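Local coordinates for lipoprotein (Colwellia psychrerythraea, PDB 3O0Y) that is a putative lipoprotein of unknown function, belonging to the DUF885 family of the metallopeptidase-like clan Peptidase_MA, at residues 508-513 and 541-546; 523-528 and 534-539. All blocks are in the same frame, centred on the assembly; numbering follows the deposited sequence.

Overall arrangement
Helix 536-548 takes part in both contacts, meeting helix 491-515 in interaction 1 and helix 521-532 in interaction 2, two helices that follow each other in the chain. Interaction 2 is nested inside the loop that interaction 1 closes, and their centres lie about 10 Å apart. Both are largely buried. Interaction 1 is the deeper, about 15 Å from the chain's centre against about 21 Å, and it combines apolar packing with a tyrosine, an aspartate and a nearby sulfate-bound arginine. Interaction 2 joins neighbours in the chain through aliphatic groups, with one exposed glutamate at its margin. Y546 of the first touches M528 of the second, so the two contacts are continuous.

Interaction 1 of 2, residues 508-513 and 541-546; sequences LVVDTG and AEIERY. With SO4 (sulfate ion), chain D.
V510 and Y546 meet because their first torsions send the right branches across the gap: with CG1 anti to the carbonyl carbon (chi1 -63°), V510 has CG2 between backbone N and carbonyl carbon, while the Y546 ring swings anti to its own carbonyl carbon. V510 CG2 comes to 3.7 Å from Y546 CE2, approaching the ring at a slant. The same methyl lies 4.1 Å from I543 CD1, so a compact, branched valine fills the angle between tyrosine and isoleucine. The helix segments cross at -49° with axes 10.3 Å apart.

D511 reaches over from one side, OD1 standing 3.8 Å from Y546 CB. That is mere proximity: its polar end belongs to Y288, whose hydroxyl bonds OD2. Y546 suits its place by being apolar along its ring and polar at OH, which is hydrogen-bonded to R507 and more weakly to E542. E542 O sits over the centre of one ring face.

One residue before Y546, the extended chain of R545 (CG to NE) carries its guanidinium to a sulfate, probably from the crystallisation liquor. R545 NH2 donates to sulfate O4 at 2.7 Å with an N-H...O angle of 156°, the oxygen in plane at the guanidinium edge; the NH1 bond to the same oxygen is weak. Replacing R545 by an alanine is likely to cost sulfate O4 two N-H donors and leave Q552 OE1 without its bond from NH1. R504, R507 and Y556 OH also bind the sulfate, so the apolar seam probably gives way to arginines, partly balanced by E542, that can hold an anion.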
loop_
_atom_site.group_PDB
_atom_site.type_symbol
_atom_site.label_atom_id
_atom_site.label_comp_id
_atom_site.label_asym_id
_atom_site.label_seq_id
_atom_site.Cartn_x
_atom_site.Cartn_y
_atom_site.Cartn_z
ATOM N N LEU A 508 8.887 3.088 -13.325
ATOM C CA LEU A 508 8.270 3.994 -14.341
ATOM C C LEU A 508 8.370 3.385 -15.745
ATOM O O LEU A 508 7.427 3.423 -16.592
ATOM C CB LEU A 508 8.974 5.351 -14.345
ATOM C CG LEU A 508 8.827 6.196 -13.067
ATOM C CD1 LEU A 508 9.455 7.555 -13.444
ATOM C CD2 LEU A 508 7.337 6.352 -12.630
ATOM N N VAL A 509 9.528 2.781 -16.015
ATOM C CA VAL A 509 9.788 2.216 -17.320
ATOM C C VAL A 509 8.941 0.955 -17.577
ATOM O O VAL A 509 8.299 0.768 -18.659
ATOM C CB VAL A 509 11.260 1.878 -17.498
ATOM C CG1 VAL A 509 11.471 1.270 -18.890
ATOM C CG2 VAL A 509 12.166 3.108 -17.368
ATOM N N VAL A 510 8.941 0.045 -16.594
ATOM C CA VAL A 510 8.275 -1.247 -16.791
ATOM C C VAL A 510 6.720 -1.158 -16.676
ATOM O O VAL A 510 6.001 -1.930 -17.347
ATOM C CB VAL A 510 8.832 -2.409 -15.878
ATOM C CG1 VAL A 510 10.346 -2.707 -16.227
ATOM C CG2 VAL A 510 8.627 -2.131 -14.416
ATOM N N ASP A 511 6.187 -0.269 -15.831
ATOM C CA ASP A 511 4.714 -0.209 -15.713
ATOM C C ASP A 511 4.150 0.403 -16.981
ATOM O O ASP A 511 3.218 -0.149 -17.573
ATOM C CB ASP A 511 4.320 0.594 -14.469
ATOM C CG ASP A 511 2.837 0.556 -14.181
ATOM O OD1 ASP A 511 2.382 -0.435 -13.589
ATOM O OD2 ASP A 511 2.140 1.492 -14.614
ATOM N N THR A 512 4.771 1.496 -17.447
ATOM C CA THR A 512 4.341 2.079 -18.743
ATOM C C THR A 512 4.664 1.091 -19.898
ATOM O O THR A 512 3.947 1.004 -20.889
ATOM C CB THR A 512 4.982 3.413 -19.008
ATOM O OG1 THR A 512 6.429 3.335 -18.905
ATOM C CG2 THR A 512 4.519 4.477 -18.020
ATOM N N GLY A 513 5.789 0.375 -19.756
ATOM C CA GLY A 513 6.195 -0.686 -20.730
ATOM C C GLY A 513 5.089 -1.696 -20.948
ATOM O O GLY A 513 4.631 -1.877 -22.087
ATOM N N ALA A 541 7.821 -11.590 -9.061
ATOM C CA ALA A 541 6.691 -11.146 -8.243
ATOM C C ALA A 541 6.347 -9.672 -8.479
ATOM O O ALA A 541 5.163 -9.306 -8.485
ATOM C CB ALA A 541 6.953 -11.421 -6.776
ATOM N N GLU A 542 7.359 -8.818 -8.669
ATOM C CA GLU A 542 7.112 -7.435 -8.951
ATOM C C GLU A 542 6.386 -7.230 -10.272
ATOM O O GLU A 542 5.370 -6.495 -10.365
ATOM C CB GLU A 542 8.416 -6.658 -8.968
ATOM C CG GLU A 542 9.123 -6.604 -7.658
ATOM C CD GLU A 542 8.489 -5.690 -6.676
ATOM O OE1 GLU A 542 7.963 -4.592 -7.049
ATOM O OE2 GLU A 542 8.501 -6.104 -5.517
ATOM N N ILE A 543 6.916 -7.820 -11.335
ATOM C CA ILE A 543 6.278 -7.642 -12.655
ATOM C C ILE A 543 4.811 -8.154 -12.618
ATOM O O ILE A 543 3.896 -7.475 -13.081
ATOM C CB ILE A 543 7.088 -8.365 -13.795
ATOM C CG1 ILE A 543 8.457 -7.710 -13.950
ATOM C CG2 ILE A 543 6.218 -8.436 -15.147
ATOM C CD1 ILE A 543 8.484 -6.165 -14.038
ATOM N N GLU A 544 4.547 -9.285 -11.957
ATOM C CA GLU A 544 3.163 -9.759 -11.842
ATOM C C GLU A 544 2.265 -8.850 -10.985
ATOM O O GLU A 544 1.096 -8.680 -11.240
ATOM C CB GLU A 544 3.094 -11.221 -11.385
ATOM C CG GLU A 544 3.823 -12.149 -12.459
ATOM C CD GLU A 544 3.833 -13.619 -12.160
ATOM O OE1 GLU A 544 3.174 -14.027 -11.170
ATOM O OE2 GLU A 544 4.402 -14.391 -12.978
ATOM N N ARG A 545 2.839 -8.238 -9.966
ATOM C CA ARG A 545 2.163 -7.207 -9.186
ATOM C C ARG A 545 1.761 -6.048 -10.132
ATOM O O ARG A 545 0.617 -5.586 -10.070
ATOM C CB ARG A 545 3.100 -6.677 -8.074
ATOM C CG ARG A 545 2.759 -5.321 -7.539
ATOM C CD ARG A 545 3.794 -4.892 -6.487
ATOM N NE ARG A 545 3.757 -3.470 -6.264
ATOM C CZ ARG A 545 4.465 -2.880 -5.322
ATOM N NH1 ARG A 545 4.414 -1.582 -5.198
ATOM N NH2 ARG A 545 5.246 -3.619 -4.540
ATOM N N TYR A 546 2.684 -5.577 -10.951
ATOM C CA TYR A 546 2.428 -4.379 -11.804
ATOM C C TYR A 546 1.316 -4.680 -12.772
ATOM O O TYR A 546 0.460 -3.830 -13.108
ATOM C CB TYR A 546 3.662 -3.897 -12.550
ATOM C CG TYR A 546 4.851 -3.625 -11.639
ATOM C CD1 TYR A 546 4.710 -3.320 -10.310
ATOM C CD2 TYR A 546 6.114 -3.763 -12.127
ATOM C CE1 TYR A 546 5.846 -3.139 -9.522
ATOM C CE2 TYR A 546 7.246 -3.576 -11.327
ATOM C CZ TYR A 546 7.098 -3.303 -10.058
ATOM O OH TYR A 546 8.289 -3.172 -9.304
HETATM S S SO4 D . 7.157 -0.987 -2.067
HETATM O O1 SO4 D . 8.165 -0.043 -2.621
HETATM O O2 SO4 D . 7.675 -1.531 -0.856
HETATM O O3 SO4 D . 5.892 -0.311 -1.688
HETATM O O4 SO4 D . 6.744 -1.931 -3.071
#

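Interaction 2 of 2, residues 523-528 and 534-539; sequences QAISYM and TAESDV
V539 lies against M528 and I525, and M528 is best followed outward from its backbone. Its CB already touches V539 CG1 at 3.7 Å. CG, placed anti to the backbone N (chi1 174°), carries the chain obliquely over the valine and also approaches V539 CG2 at 4.0 Å. At SD the neighbour is again V539 CG1, 3.8 Å away. There the chain bends, chi3 being -100°, and CE turns to the hydroxyl of Y546. F503 and V506 of helix 491-515 also touch this side chain. A flexible, unbranched methionine suits this place because it can lie over the valine and then bend so that CE reaches Y546, further along the same helix.

The valine answers with a short, rigid fork. Its CG1, the branch anti to the backbone N, enters between the two residues of helix 521-532, lying 3.7 Å from I525 O and 4.1 Å from I525 CG2. The carbonyl oxygen here is only packed against by the methyl; its side-chain hydrogen-bond partner is S529 OG. The close approach of the backbones, with the CA atoms of I525 and V539 6.0 Å apart, suits a small beta-branched residue.

At the exposed margin, E536 extends across I525 at about a right angle, and its OE2 comes to 4.0 Å from I525 CG2. This is contact without a polar bond: the aliphatic part of the glutamate helps border the apolar patch while its carboxylate lies at the surface.

A535 ends the short connection as the N-cap of helix 536-548. The arrangement is thus two consecutive helices, joined by a short connection and set obliquely, packed through aliphatic residues within this predominantly helical DUF885 protein.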
loop_
_atom_site.group_PDB
_atom_site.type_symbol
_atom_site.label_atom_id
_atom_site.label_comp_id
_atom_site.label_asym_id
_atom_site.label_seq_id
_atom_site.Cartn_x
_atom_site.Cartn_y
_atom_site.Cartn_z
ATOM N N GLN A 523 9.781 -9.668 -21.113
ATOM C CA GLN A 523 10.636 -8.516 -21.460
ATOM C C GLN A 523 10.792 -7.610 -20.255
ATOM O O GLN A 523 11.914 -7.073 -20.000
ATOM C CB GLN A 523 10.062 -7.729 -22.666
ATOM C CG GLN A 523 10.132 -8.487 -23.965
ATOM C CD GLN A 523 9.130 -8.003 -25.030
ATOM O OE1 GLN A 523 8.382 -7.059 -24.824
ATOM N NE2 GLN A 523 9.169 -8.616 -26.189
ATOM N N ALA A 524 9.689 -7.419 -19.511
ATOM C CA ALA A 524 9.728 -6.561 -18.327
ATOM C C ALA A 524 10.632 -7.203 -17.252
ATOM O O ALA A 524 11.465 -6.521 -16.623
ATOM C CB ALA A 524 8.270 -6.322 -17.789
ATOM N N ILE A 525 10.501 -8.520 -17.055
ATOM C CA ILE A 525 11.371 -9.224 -16.085
ATOM C C ILE A 525 12.867 -9.050 -16.458
ATOM O O ILE A 525 13.700 -8.682 -15.614
ATOM C CB ILE A 525 11.031 -10.742 -16.029
ATOM C CG1 ILE A 525 9.656 -10.967 -15.401
ATOM C CG2 ILE A 525 12.111 -11.529 -15.203
ATOM C CD1 ILE A 525 9.070 -12.288 -15.597
ATOM N N SER A 526 13.179 -9.306 -17.719
ATOM C CA SER A 526 14.566 -9.229 -18.207
ATOM C C SER A 526 15.114 -7.839 -17.980
ATOM O O SER A 526 16.192 -7.674 -17.411
ATOM C CB SER A 526 14.646 -9.533 -19.706
ATOM O OG SER A 526 14.303 -10.888 -19.932
ATOM N N TYR A 527 14.329 -6.808 -18.335
ATOM C CA TYR A 527 14.806 -5.406 -18.198
ATOM C C TYR A 527 15.096 -5.123 -16.724
ATOM O O TYR A 527 16.143 -4.549 -16.366
ATOM C CB TYR A 527 13.747 -4.421 -18.779
ATOM C CG TYR A 527 14.135 -2.967 -18.689
ATOM C CD1 TYR A 527 15.102 -2.400 -19.523
ATOM C CD2 TYR A 527 13.694 -2.180 -17.619
ATOM C CE1 TYR A 527 15.447 -1.034 -19.418
ATOM C CE2 TYR A 527 14.150 -0.914 -17.444
ATOM C CZ TYR A 527 14.983 -0.326 -18.325
ATOM O OH TYR A 527 15.333 0.975 -18.117
ATOM N N MET A 528 14.102 -5.404 -15.870
ATOM C CA MET A 528 14.238 -5.039 -14.466
ATOM C C MET A 528 15.427 -5.791 -13.802
ATOM O O MET A 528 16.182 -5.215 -12.973
ATOM C CB MET A 528 12.930 -5.270 -13.679
ATOM C CG MET A 528 13.017 -5.040 -12.177
ATOM S SD MET A 528 11.280 -4.975 -11.351
ATOM C CE MET A 528 11.031 -3.358 -11.184
ATOM N N THR A 534 18.559 -7.106 -9.074
ATOM C CA THR A 534 17.647 -7.814 -8.182
ATOM C C THR A 534 17.475 -9.253 -8.638
ATOM O O THR A 534 17.423 -9.529 -9.834
ATOM C CB THR A 534 16.298 -7.088 -8.117
ATOM O OG1 THR A 534 16.565 -5.760 -7.694
ATOM C CG2 THR A 534 15.325 -7.756 -7.104
ATOM N N ALA A 535 17.315 -10.149 -7.671
ATOM C CA ALA A 535 17.138 -11.585 -7.972
ATOM C C ALA A 535 15.869 -11.860 -8.781
ATOM O O ALA A 535 14.794 -11.256 -8.554
ATOM C CB ALA A 535 17.145 -12.424 -6.654
ATOM N N GLU A 536 15.970 -12.800 -9.700
ATOM C CA GLU A 536 14.878 -13.051 -10.623
ATOM C C GLU A 536 13.541 -13.372 -9.952
ATOM O O GLU A 536 12.502 -12.956 -10.464
ATOM C CB GLU A 536 15.209 -14.148 -11.647
ATOM C CG GLU A 536 14.123 -14.269 -12.740
ATOM C CD GLU A 536 14.461 -15.248 -13.855
ATOM O OE1 GLU A 536 14.745 -16.442 -13.554
ATOM O OE2 GLU A 536 14.413 -14.831 -15.038
ATOM N N SER A 537 13.534 -14.117 -8.857
ATOM C CA SER A 537 12.257 -14.539 -8.263
ATOM C C SER A 537 11.537 -13.353 -7.641
ATOM O O SER A 537 10.279 -13.258 -7.699
ATOM C CB SER A 537 12.468 -15.668 -7.237
ATOM O OG SER A 537 13.321 -15.218 -6.186
ATOM N N ASP A 538 12.322 -12.389 -7.153
ATOM C CA ASP A 538 11.776 -11.139 -6.640
ATOM C C ASP A 538 11.246 -10.289 -7.809
ATOM O O ASP A 538 10.114 -9.750 -7.760
ATOM C CB ASP A 538 12.839 -10.435 -5.788
ATOM C CG ASP A 538 13.356 -11.381 -4.637
ATOM O OD1 ASP A 538 12.455 -12.030 -4.037
ATOM O OD2 ASP A 538 14.597 -11.546 -4.372
ATOM N N VAL A 539 12.000 -10.254 -8.888
ATOM C CA VAL A 539 11.531 -9.539 -10.053
ATOM C C VAL A 539 10.260 -10.109 -10.636
ATOM O O VAL A 539 9.389 -9.352 -11.015
ATOM C CB VAL A 539 12.634 -9.365 -11.085
ATOM C CG1 VAL A 539 12.082 -8.606 -12.335
ATOM C CG2 VAL A 539 13.744 -8.546 -10.439
#